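Local coordinates for protein putative exotoxin (superantigen) (Streptococcus pyogenes, PDB 1TY0) that binds T-cell receptors and zinc, can dimerize through its receptor-binding surface, and probably acts as a superantigen toxin, at residues L12-A17 against S184-K189. Residues are numbered along the deposited sequence; the frame is centred on the assembly and turned at random.
Sequences LQLNYA and SDIFKK
Ile186 meets Ala17 through its CD1 methyl, which lies 3.7 Å from Ala17 CB. The same methyl also reaches the Leu14 side chain, with Ile186 CD1 4.1 Å from Leu14 CD2. Ile186 CG1 stands anti to the carbonyl carbon (chi1 -64°), and the extended chi2 of 166° carries CD1 out to helix 5-18. Ile186 CD1 also comes near the carbonyl oxygen of Gln13, one turn before Ala17. Phe187 comes in beside Ile186 and presents a ring edge. Phe187 CZ lies 3.4 Å from Ala17 O, and that oxygen sits near the ring plane. No hydrogen bond crosses between the two segments.

The second shell is more polar. Ala17 O accepts a hydrogen bond from Arg183 NE, just before Ser184. Tyr18 packs edge-to-face with Phe187, and Tyr18 OH is hydrogen-bonded to Lys189 NZ. This ammonium group also forms a salt bridge with Asp176. The Lys189 chain folds back over its own turn, and Lys189 NZ gives a 2.7 Å hydrogen bond to Ile186 O.

The contact joins the N-terminal helix to the short helix 183-187 of the C-terminal beta-grasp domain, consistent with the two-domain superantigen fold, in which the N-terminal segment packs against the C-terminal domain.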
ATOM      1  N   LEU A  12       0.178 -16.219  -7.207  1.00 17.13           N
ATOM      2  CA  LEU A  12       1.215 -15.197  -7.149  1.00 18.27           C
ATOM      3  C   LEU A  12       0.652 -13.817  -7.474  1.00 17.28           C
ATOM      4  O   LEU A  12       0.991 -12.839  -6.813  1.00 17.74           O
ATOM      5  CB  LEU A  12       2.354 -15.548  -8.107  1.00 22.40           C
ATOM      6  CG  LEU A  12       3.196 -16.741  -7.645  1.00 24.94           C
ATOM      7  CD1 LEU A  12       4.284 -17.046  -8.666  1.00 27.06           C
ATOM      8  CD2 LEU A  12       3.817 -16.419  -6.292  1.00 27.15           C
ATOM      9  N   GLN A  13      -0.208 -13.734  -8.488  1.00 16.62           N
ATOM     10  CA  GLN A  13      -0.810 -12.454  -8.856  1.00 16.04           C
ATOM     11  C   GLN A  13      -1.702 -11.926  -7.730  1.00 14.44           C
ATOM     12  O   GLN A  13      -1.756 -10.725  -7.482  1.00 14.50           O
ATOM     13  CB  GLN A  13      -1.647 -12.590 -10.133  1.00 18.78           C
ATOM     14  CG  GLN A  13      -0.832 -12.799 -11.398  1.00 21.28           C
ATOM     15  CD  GLN A  13       0.171 -11.687 -11.631  1.00 20.36           C
ATOM     16  OE1 GLN A  13      -0.195 -10.551 -11.928  1.00 24.69           O
ATOM     17  NE2 GLN A  13       1.447 -12.012 -11.491  1.00 22.07           N
ATOM     18  N   LEU A  14      -2.404 -12.830  -7.054  1.00 13.41           N
ATOM     19  CA  LEU A  14      -3.290 -12.439  -5.967  1.00 14.45           C
ATOM     20  C   LEU A  14      -2.516 -12.005  -4.733  1.00 15.23           C
ATOM     21  O   LEU A  14      -2.887 -11.034  -4.068  1.00 14.05           O
ATOM     22  CB  LEU A  14      -4.229 -13.592  -5.618  1.00 15.19           C
ATOM     23  CG  LEU A  14      -5.317 -13.824  -6.666  1.00 11.99           C
ATOM     24  CD1 LEU A  14      -5.974 -15.183  -6.479  1.00 13.02           C
ATOM     25  CD2 LEU A  14      -6.334 -12.699  -6.560  1.00 13.22           C
ATOM     26  N   ASN A  15      -1.434 -12.717  -4.433  1.00 13.51           N
ATOM     27  CA  ASN A  15      -0.631 -12.387  -3.269  1.00 16.60           C
ATOM     28  C   ASN A  15      -0.072 -10.983  -3.437  1.00 17.47           C
ATOM     29  O   ASN A  15      -0.097 -10.179  -2.505  1.00 20.16           O
ATOM     30  CB  ASN A  15       0.500 -13.402  -3.092  1.00 18.30           C
ATOM     31  CG  ASN A  15       1.115 -13.336  -1.713  1.00 23.03           C
ATOM     32  OD1 ASN A  15       2.077 -12.604  -1.483  1.00 28.76           O
ATOM     33  ND2 ASN A  15       0.541 -14.081  -0.775  1.00 23.33           N
ATOM     34  N   TYR A  16       0.413 -10.681  -4.635  1.00 18.25           N
ATOM     35  CA  TYR A  16       0.947  -9.354  -4.898  1.00 18.53           C
ATOM     36  C   TYR A  16      -0.136  -8.279  -4.843  1.00 17.09           C
ATOM     37  O   TYR A  16       0.051  -7.233  -4.227  1.00 15.97           O
ATOM     38  CB  TYR A  16       1.609  -9.287  -6.273  1.00 21.65           C
ATOM     39  CG  TYR A  16       1.694  -7.869  -6.789  1.00 25.30           C
ATOM     40  CD1 TYR A  16       2.444  -6.904  -6.114  1.00 26.27           C
ATOM     41  CD2 TYR A  16       0.981  -7.475  -7.920  1.00 27.18           C
ATOM     42  CE1 TYR A  16       2.479  -5.582  -6.555  1.00 29.96           C
ATOM     43  CE2 TYR A  16       1.008  -6.156  -8.366  1.00 30.00           C
ATOM     44  CZ  TYR A  16       1.758  -5.217  -7.679  1.00 31.26           C
ATOM     45  OH  TYR A  16       1.786  -3.912  -8.115  1.00 35.06           O
ATOM     46  N   ALA A  17      -1.258  -8.536  -5.507  1.00 15.35           N
ATOM     47  CA  ALA A  17      -2.350  -7.572  -5.554  1.00 15.40           C
ATOM     48  C   ALA A  17      -2.853  -7.154  -4.178  1.00 14.66           C
ATOM     49  O   ALA A  17      -3.049  -5.967  -3.922  1.00 14.09           O
ATOM     50  CB  ALA A  17      -3.510  -8.132  -6.382  1.00 12.98           C
ATOM     51  N   SER A 184      -5.813  -3.460 -11.123  1.00 12.09           N
ATOM     52  CA  SER A 184      -7.014  -2.883 -11.712  1.00 12.72           C
ATOM     53  C   SER A 184      -7.976  -3.998 -12.111  1.00 12.05           C
ATOM     54  O   SER A 184      -9.169  -3.928 -11.818  1.00 12.22           O
ATOM     55  CB  SER A 184      -6.666  -2.055 -12.947  1.00 13.39           C
ATOM     56  OG  SER A 184      -7.836  -1.513 -13.531  1.00 15.79           O
ATOM     57  N   ASP A 185      -7.458  -5.023 -12.784  1.00 12.83           N
ATOM     58  CA  ASP A 185      -8.298  -6.144 -13.214  1.00 10.78           C
ATOM     59  C   ASP A 185      -8.975  -6.831 -12.035  1.00 11.97           C
ATOM     60  O   ASP A 185     -10.175  -7.112 -12.079  1.00 11.32           O
ATOM     61  CB  ASP A 185      -7.481  -7.206 -13.960  1.00 12.68           C
ATOM     62  CG  ASP A 185      -6.904  -6.706 -15.266  1.00 13.12           C
ATOM     63  OD1 ASP A 185      -7.546  -5.867 -15.931  1.00 14.39           O
ATOM     64  OD2 ASP A 185      -5.813  -7.179 -15.635  1.00 13.91           O
ATOM     65  N   ILE A 186      -8.198  -7.099 -10.988  1.00 10.37           N
ATOM     66  CA  ILE A 186      -8.698  -7.796  -9.804  1.00 11.53           C
ATOM     67  C   ILE A 186      -9.634  -6.972  -8.931  1.00 10.71           C
ATOM     68  O   ILE A 186     -10.577  -7.506  -8.342  1.00 12.19           O
ATOM     69  CB  ILE A 186      -7.516  -8.311  -8.941  1.00 11.83           C
ATOM     70  CG1 ILE A 186      -6.726  -9.364  -9.731  1.00 10.82           C
ATOM     71  CG2 ILE A 186      -8.027  -8.930  -7.643  1.00 13.34           C
ATOM     72  CD1 ILE A 186      -5.376  -9.701  -9.138  1.00 13.68           C
ATOM     73  N   PHE A 187      -9.388  -5.670  -8.853  1.00 10.29           N
ATOM     74  CA  PHE A 187     -10.212  -4.798  -8.024  1.00  9.78           C
ATOM     75  C   PHE A 187     -11.470  -4.269  -8.717  1.00 11.05           C
ATOM     76  O   PHE A 187     -12.356  -3.736  -8.058  1.00 10.11           O
ATOM     77  CB  PHE A 187      -9.393  -3.597  -7.523  1.00  9.63           C
ATOM     78  CG  PHE A 187      -8.195  -3.958  -6.684  1.00 10.17           C
ATOM     79  CD1 PHE A 187      -8.055  -5.225  -6.119  1.00 10.68           C
ATOM     80  CD2 PHE A 187      -7.213  -2.999  -6.431  1.00  8.78           C
ATOM     81  CE1 PHE A 187      -6.952  -5.530  -5.314  1.00 11.45           C
ATOM     82  CE2 PHE A 187      -6.110  -3.291  -5.631  1.00 11.73           C
ATOM     83  CZ  PHE A 187      -5.978  -4.559  -5.071  1.00 11.70           C
ATOM     84  N   LYS A 188     -11.557  -4.414 -10.036  1.00 11.17           N
ATOM     85  CA  LYS A 188     -12.717  -3.905 -10.760  1.00 12.73           C
ATOM     86  C   LYS A 188     -14.042  -4.417 -10.210  1.00 11.27           C
ATOM     87  O   LYS A 188     -15.059  -3.736 -10.307  1.00 10.43           O
ATOM     88  CB  LYS A 188     -12.605  -4.235 -12.254  1.00 16.13           C
ATOM     89  CG  LYS A 188     -12.487  -2.996 -13.136  1.00 23.58           C
ATOM     90  CD  LYS A 188     -12.186  -3.357 -14.582  1.00 27.72           C
ATOM     91  CE  LYS A 188     -12.209  -2.128 -15.478  1.00 29.56           C
ATOM     92  NZ  LYS A 188     -11.249  -1.079 -15.041  1.00 31.48           N
ATOM     93  N   LYS A 189     -14.031  -5.610  -9.627  1.00 11.48           N
ATOM     94  CA  LYS A 189     -15.257  -6.168  -9.063  1.00  9.55           C
ATOM     95  C   LYS A 189     -15.858  -5.235  -8.016  1.00 10.31           C
ATOM     96  O   LYS A 189     -17.078  -5.187  -7.844  1.00 10.85           O
ATOM     97  CB  LYS A 189     -14.986  -7.546  -8.437  1.00  9.93           C
ATOM     98  CG  LYS A 189     -13.870  -7.567  -7.387  1.00  8.73           C
ATOM     99  CD  LYS A 189     -13.803  -8.933  -6.688  1.00 12.26           C
ATOM    100  CE  LYS A 189     -12.643  -9.031  -5.705  1.00 11.85           C
ATOM    101  NZ  LYS A 189     -11.327  -9.246  -6.363  1.00 11.82           N
TER